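Local coordinates for protein glycerophosphodiester phosphodiesterase (Thermotoga maritima, PDB 1O1Z) that belongs to the glycerophosphodiester phosphodiesterase family, folds as a TIM barrel, and carries a sodium ion in the model, at residues A[107-112]-A[132-137]; A[148-153]-A[173-178]. All blocks are in the same frame, centred on the assembly; numbering follows the deposited sequence.

Contacts 1 and 2 are both buried and each closes a beta-alpha-beta unit of the same barrel, the first pairing strands 105-110 and 129-133, the second strands 148-151 and 174-178. Strands 129-133 and 148-151 are neighbours in the sheet, so the two contacts adjoin: Ser-133 O and Leu-151 N lie 3.0 Å apart, probably hydrogen-bonded, and Leu-151 packs on Glu-109. They differ in chemistry. Contact 1, at the C-terminal ends of its strands, is short and polar, with a carboxylate and three bridging waters. Contact 2 has the longer strand pairing, with apolar chains toward the helix layer and a serine-histidine pair on the barrel-interior face.

Contact 1: A[107-112]-A[132-137]; sequences NIEIKE and SSFDLD
A chi1 of 171° lays the Asn-107 side chain beside its own carbonyl carbon, and OG of Ser-132 sits between the backbone N and carbonyl carbon of its residue (chi1 58°); the amide thus meets the hydroxyl across two neighbouring parallel strands. Asn-107 ND2 donates to Ser-132 OG at 3.0 Å with an N-H...O angle of 153°, the hydroxyl standing a little out of the amide plane. A water binds both groups, donating to Asn-107 OD1 at 2.7 Å, while ND2 also reaches Ile-130 O; both ends of the amide are thereby held. The backbone of Ser-132 straddles Glu-109: its N donates to Ile-108 O (2.9 Å), and its O accepts from Ile-110 N (2.8 Å).

The Glu-109 chain runs extended across the same face as Ser-132 and brings OE2 to the edge of the Phe-134 ring, 3.6 Å from CD2. Lys-111 NZ forms a salt bridge to OE2 at 2.9 Å, approaching from above the carboxylate plane. A second water donates to Glu-109 OE2 and Ile-110 O and accepts from Phe-134 N, tying the carboxylate to the chain just past strand 129-133. There Ser-133 OG takes the N-H of Asp-135 at 2.9 Å in an ST turn, and Asp-135 caps the start of helix 136-142. This is the C-terminal rim of strands in the unit 105-110, 116-123, 129-133 of the TIM barrel, the rim where active sites of this fold lie. Glu-109 OE1 also lies near Glu-45 and Asp-47 of strand 43-50, so acids gather on this side of the carboxylate. OE2, gripped by the lysine and by a water that donates to it, limits the rotation of the group.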
loop_
_atom_site.group_PDB
_atom_site.type_symbol
_atom_site.label_atom_id
_atom_site.label_comp_id
_atom_site.label_asym_id
_atom_site.label_seq_id
_atom_site.Cartn_x
_atom_site.Cartn_y
_atom_site.Cartn_z
ATOM N N ASN A 107 4.165 -0.797 3.182
ATOM C CA ASN A 107 3.839 -0.636 1.777
ATOM C C ASN A 107 3.431 0.809 1.594
ATOM O O ASN A 107 2.387 1.218 2.058
ATOM C CB ASN A 107 2.729 -1.604 1.375
ATOM C CG ASN A 107 2.183 -1.368 0.021
ATOM O OD1 ASN A 107 1.026 -1.725 -0.226
ATOM N ND2 ASN A 107 2.979 -0.801 -0.889
ATOM N N ILE A 108 4.310 1.584 0.961
ATOM C CA ILE A 108 4.083 3.001 0.717
ATOM C C ILE A 108 3.499 3.186 -0.663
ATOM O O ILE A 108 4.185 2.966 -1.647
ATOM C CB ILE A 108 5.429 3.757 0.825
ATOM C CG1 ILE A 108 6.078 3.574 2.195
ATOM C CG2 ILE A 108 5.268 5.235 0.532
ATOM C CD1 ILE A 108 7.520 4.006 2.263
ATOM N N GLU A 109 2.243 3.618 -0.738
ATOM C CA GLU A 109 1.623 3.944 -2.007
ATOM C C GLU A 109 1.916 5.397 -2.311
ATOM O O GLU A 109 1.516 6.304 -1.578
ATOM C CB GLU A 109 0.118 3.668 -2.041
ATOM C CG GLU A 109 -0.442 4.028 -3.415
ATOM C CD GLU A 109 -1.932 3.886 -3.613
ATOM O OE1 GLU A 109 -2.618 3.263 -2.784
ATOM O OE2 GLU A 109 -2.415 4.444 -4.631
ATOM N N ILE A 110 2.577 5.621 -3.435
ATOM C CA ILE A 110 2.914 6.960 -3.881
ATOM C C ILE A 110 1.704 7.531 -4.596
ATOM O O ILE A 110 1.312 7.040 -5.664
ATOM C CB ILE A 110 4.087 6.929 -4.858
ATOM C CG1 ILE A 110 5.255 6.093 -4.344
ATOM C CG2 ILE A 110 4.475 8.374 -5.181
ATOM C CD1 ILE A 110 5.970 6.717 -3.263
ATOM N N LYS A 111 1.126 8.604 -4.064
ATOM C CA LYS A 111 -0.048 9.205 -4.679
ATOM C C LYS A 111 0.268 10.313 -5.693
ATOM O O LYS A 111 -0.597 10.684 -6.497
ATOM C CB LYS A 111 -0.969 9.773 -3.577
ATOM C CG LYS A 111 -1.612 8.730 -2.690
ATOM C CD LYS A 111 -2.543 7.812 -3.517
ATOM C CE LYS A 111 -3.612 7.128 -2.720
ATOM N NZ LYS A 111 -4.446 6.244 -3.620
ATOM N N GLU A 112 1.491 10.844 -5.603
ATOM C CA GLU A 112 1.968 11.982 -6.390
ATOM C C GLU A 112 3.393 11.748 -6.854
ATOM O O GLU A 112 4.273 11.493 -6.026
ATOM C CB GLU A 112 1.983 13.243 -5.505
ATOM C CG GLU A 112 0.655 13.560 -4.900
ATOM C CD GLU A 112 0.698 14.743 -3.945
ATOM O OE1 GLU A 112 1.817 15.156 -3.509
ATOM O OE2 GLU A 112 -0.397 15.213 -3.631
ATOM N N SER A 132 4.484 1.231 -3.991
ATOM C CA SER A 132 3.510 0.893 -4.988
ATOM C C SER A 132 2.866 2.153 -5.529
ATOM O O SER A 132 2.960 3.247 -4.952
ATOM C CB SER A 132 2.447 -0.055 -4.438
ATOM O OG SER A 132 1.786 0.505 -3.308
ATOM N N SER A 133 2.246 1.997 -6.688
ATOM C CA SER A 133 1.575 3.098 -7.359
ATOM C C SER A 133 0.757 2.551 -8.509
ATOM O O SER A 133 1.090 1.519 -9.109
ATOM C CB SER A 133 2.585 4.123 -7.892
ATOM O OG SER A 133 1.928 5.236 -8.501
ATOM N N PHE A 134 -0.324 3.265 -8.858
ATOM C CA PHE A 134 -1.017 2.995 -10.106
ATOM C C PHE A 134 -0.269 3.594 -11.330
ATOM O O PHE A 134 -0.587 3.287 -12.478
ATOM C CB PHE A 134 -2.453 3.576 -10.037
ATOM C CG PHE A 134 -3.383 2.829 -9.106
ATOM C CD1 PHE A 134 -4.040 1.691 -9.543
ATOM C CD2 PHE A 134 -3.570 3.241 -7.806
ATOM C CE1 PHE A 134 -4.913 0.999 -8.697
ATOM C CE2 PHE A 134 -4.414 2.536 -6.949
ATOM C CZ PHE A 134 -5.073 1.402 -7.414
ATOM N N ASP A 135 0.737 4.438 -11.046
ATOM C CA ASP A 135 1.602 5.055 -12.061
ATOM C C ASP A 135 2.779 4.119 -12.336
ATOM O O ASP A 135 3.833 4.188 -11.703
ATOM C CB ASP A 135 2.057 6.399 -11.517
ATOM C CG ASP A 135 2.748 7.273 -12.518
ATOM O OD1 ASP A 135 3.225 6.782 -13.581
ATOM O OD2 ASP A 135 2.863 8.527 -12.277
ATOM N N LEU A 136 2.555 3.187 -13.250
ATOM C CA LEU A 136 3.510 2.118 -13.457
ATOM C C LEU A 136 4.821 2.666 -14.044
ATOM O O LEU A 136 5.900 2.193 -13.698
ATOM C CB LEU A 136 2.913 1.022 -14.339
ATOM C CG LEU A 136 1.554 0.512 -13.844
ATOM C CD1 LEU A 136 1.190 -0.680 -14.721
ATOM C CD2 LEU A 136 1.548 0.147 -12.389
ATOM N N ASP A 137 4.727 3.664 -14.914
ATOM C CA ASP A 137 5.932 4.264 -15.496
ATOM C C ASP A 137 6.793 4.893 -14.412
ATOM O O ASP A 137 8.013 4.841 -14.483
ATOM C CB ASP A 137 5.626 5.322 -16.532
ATOM C CG ASP A 137 4.952 4.797 -17.780
ATOM O OD1 ASP A 137 4.818 3.563 -17.989
ATOM O OD2 ASP A 137 4.546 5.613 -18.649
HETATM O O HOH W 1 -0.345 -1.073 -2.464
HETATM O O HOH W 2 -0.920 5.404 -6.705
HETATM O O HOH W 3 2.330 7.720 -8.102
#

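Contact 2: A[148-153]-A[173-178]; sequences YGYLID and YSLHVP
Gly-149 CA lies 3.2 Å from Ser-174 OG, and without a side chain the glycine lets both this hydroxyl and the His-176 ring lie over its strand. With chi1 at 54°, OG of Ser-174 is turned to share a 2.8 Å hydrogen bond with His-176 NE2, which limits the turn of the imidazole. Next along the same face, Leu-151 CD2 rests 3.5 Å from His-176 CB. Toward the helix layer, Tyr-150 and Leu-175 run side by side, their CD2 atoms 3.7 Å apart. Four backbone hydrogen bonds of parallel pairing carry these side chains, among them His-176 N to Tyr-150 O (2.8 Å) and Ile-152 N to His-176 O (3.1 Å). The strands belong to a beta-alpha-beta crossover of the TIM barrel, with helix 160-170 between them in the chain; its Phe-163 touches Leu-175 and Ile-152. Farther out, the Tyr-150 hydroxyl is bonded to Asp-140. On the other side of strand 174-178 lies strand 200-204: the Phe-202 ring meets the imidazole, and Trp-204 NE1 hydrogen-bonds to His-176 O.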
loop_
_atom_site.group_PDB
_atom_site.type_symbol
_atom_site.label_atom_id
_atom_site.label_comp_id
_atom_site.label_asym_id
_atom_site.label_seq_id
_atom_site.Cartn_x
_atom_site.Cartn_y
_atom_site.Cartn_z
ATOM N N TYR A 148 9.232 -2.788 -5.592
ATOM C CA TYR A 148 8.027 -2.112 -5.955
ATOM C C TYR A 148 7.011 -3.045 -6.501
ATOM O O TYR A 148 7.324 -4.137 -6.988
ATOM C CB TYR A 148 8.260 -0.947 -6.887
ATOM C CG TYR A 148 8.798 -1.222 -8.261
ATOM C CD1 TYR A 148 7.962 -1.648 -9.302
ATOM C CD2 TYR A 148 10.105 -0.897 -8.574
ATOM C CE1 TYR A 148 8.461 -1.808 -10.604
ATOM C CE2 TYR A 148 10.596 -1.016 -9.866
ATOM C CZ TYR A 148 9.760 -1.476 -10.884
ATOM O OH TYR A 148 10.280 -1.572 -12.151
ATOM N N GLY A 149 5.773 -2.567 -6.368
ATOM C CA GLY A 149 4.623 -3.303 -6.752
ATOM C C GLY A 149 3.707 -2.458 -7.606
ATOM O O GLY A 149 3.366 -1.312 -7.286
ATOM N N TYR A 150 3.286 -3.042 -8.710
ATOM C CA TYR A 150 2.322 -2.383 -9.568
ATOM C C TYR A 150 0.933 -2.506 -8.957
ATOM O O TYR A 150 0.481 -3.615 -8.713
ATOM C CB TYR A 150 2.277 -3.074 -10.917
ATOM C CG TYR A 150 3.509 -2.979 -11.797
ATOM C CD1 TYR A 150 4.394 -1.901 -11.732
ATOM C CD2 TYR A 150 3.720 -3.941 -12.776
ATOM C CE1 TYR A 150 5.457 -1.798 -12.642
ATOM C CE2 TYR A 150 4.770 -3.851 -13.649
ATOM C CZ TYR A 150 5.644 -2.804 -13.556
ATOM O OH TYR A 150 6.716 -2.732 -14.443
ATOM N N LEU A 151 0.223 -1.387 -8.794
ATOM C CA LEU A 151 -1.192 -1.410 -8.465
ATOM C C LEU A 151 -1.940 -1.445 -9.763
ATOM O O LEU A 151 -1.714 -0.597 -10.621
ATOM C CB LEU A 151 -1.593 -0.185 -7.652
ATOM C CG LEU A 151 -1.282 -0.333 -6.177
ATOM C CD1 LEU A 151 -1.150 1.022 -5.466
ATOM C CD2 LEU A 151 -2.423 -1.147 -5.549
ATOM N N ILE A 152 -2.853 -2.391 -9.888
ATOM C CA ILE A 152 -3.581 -2.593 -11.130
ATOM C C ILE A 152 -5.014 -2.102 -11.020
ATOM O O ILE A 152 -5.708 -2.449 -10.068
ATOM C CB ILE A 152 -3.530 -4.096 -11.479
ATOM C CG1 ILE A 152 -2.084 -4.614 -11.553
ATOM C CG2 ILE A 152 -4.306 -4.365 -12.751
ATOM C CD1 ILE A 152 -1.989 -6.121 -11.650
ATOM N N ASP A 153 -5.440 -1.292 -11.987
ATOM C CA ASP A 153 -6.835 -0.857 -12.088
ATOM C C ASP A 153 -7.357 -1.239 -13.474
ATOM O O ASP A 153 -6.676 -1.961 -14.220
ATOM C CB ASP A 153 -6.993 0.642 -11.732
ATOM C CG ASP A 153 -6.331 1.594 -12.732
ATOM O OD1 ASP A 153 -6.134 1.224 -13.902
ATOM O OD2 ASP A 153 -5.992 2.763 -12.427
ATOM N N TYR A 173 8.822 -6.459 -7.936
ATOM C CA TYR A 173 8.799 -7.379 -6.821
ATOM C C TYR A 173 7.417 -7.994 -6.642
ATOM O O TYR A 173 7.293 -9.167 -6.345
ATOM C CB TYR A 173 9.191 -6.626 -5.532
ATOM C CG TYR A 173 8.971 -7.385 -4.272
ATOM C CD1 TYR A 173 9.803 -8.445 -3.917
ATOM C CD2 TYR A 173 7.917 -7.047 -3.426
ATOM C CE1 TYR A 173 9.586 -9.142 -2.739
ATOM C CE2 TYR A 173 7.706 -7.730 -2.252
ATOM C CZ TYR A 173 8.527 -8.792 -1.923
ATOM O OH TYR A 173 8.316 -9.478 -0.733
ATOM N N SER A 174 6.385 -7.167 -6.767
ATOM C CA SER A 174 5.022 -7.588 -6.438
ATOM C C SER A 174 4.006 -6.997 -7.414
ATOM O O SER A 174 4.275 -6.024 -8.144
ATOM C CB SER A 174 4.687 -7.171 -5.015
ATOM O OG SER A 174 4.889 -5.784 -4.809
ATOM N N LEU A 175 2.841 -7.631 -7.427
ATOM C CA LEU A 175 1.673 -7.140 -8.146
ATOM C C LEU A 175 0.544 -7.048 -7.140
ATOM O O LEU A 175 0.316 -7.985 -6.393
ATOM C CB LEU A 175 1.282 -8.089 -9.255
ATOM C CG LEU A 175 2.354 -8.295 -10.322
ATOM C CD1 LEU A 175 1.953 -9.411 -11.288
ATOM C CD2 LEU A 175 2.613 -7.011 -11.108
ATOM N N HIS A 176 -0.116 -5.894 -7.113
ATOM C CA HIS A 176 -1.153 -5.600 -6.134
ATOM C C HIS A 176 -2.445 -5.507 -6.909
ATOM O O HIS A 176 -2.711 -4.512 -7.575
ATOM C CB HIS A 176 -0.827 -4.282 -5.425
ATOM C CG HIS A 176 0.463 -4.307 -4.658
ATOM N ND1 HIS A 176 0.678 -3.517 -3.551
ATOM C CD2 HIS A 176 1.608 -5.020 -4.839
ATOM C CE1 HIS A 176 1.901 -3.738 -3.084
ATOM N NE2 HIS A 176 2.492 -4.639 -3.855
ATOM N N VAL A 177 -3.225 -6.573 -6.841
ATOM C CA VAL A 177 -4.361 -6.762 -7.739
ATOM C C VAL A 177 -5.667 -6.708 -6.953
ATOM O O VAL A 177 -5.765 -7.122 -5.793
ATOM C CB VAL A 177 -4.232 -8.069 -8.530
ATOM C CG1 VAL A 177 -2.827 -8.191 -9.145
ATOM C CG2 VAL A 177 -4.463 -9.206 -7.678
ATOM N N PRO A 178 -6.706 -6.159 -7.552
ATOM C CA PRO A 178 -8.009 -6.170 -6.902
ATOM C C PRO A 178 -8.473 -7.600 -6.750
ATOM O O PRO A 178 -8.267 -8.415 -7.635
ATOM C CB PRO A 178 -8.905 -5.399 -7.865
ATOM C CG PRO A 178 -8.130 -5.205 -9.096
ATOM C CD PRO A 178 -6.725 -5.496 -8.864
HETATM O O HOH W 4 10.953 -4.187 -7.650
#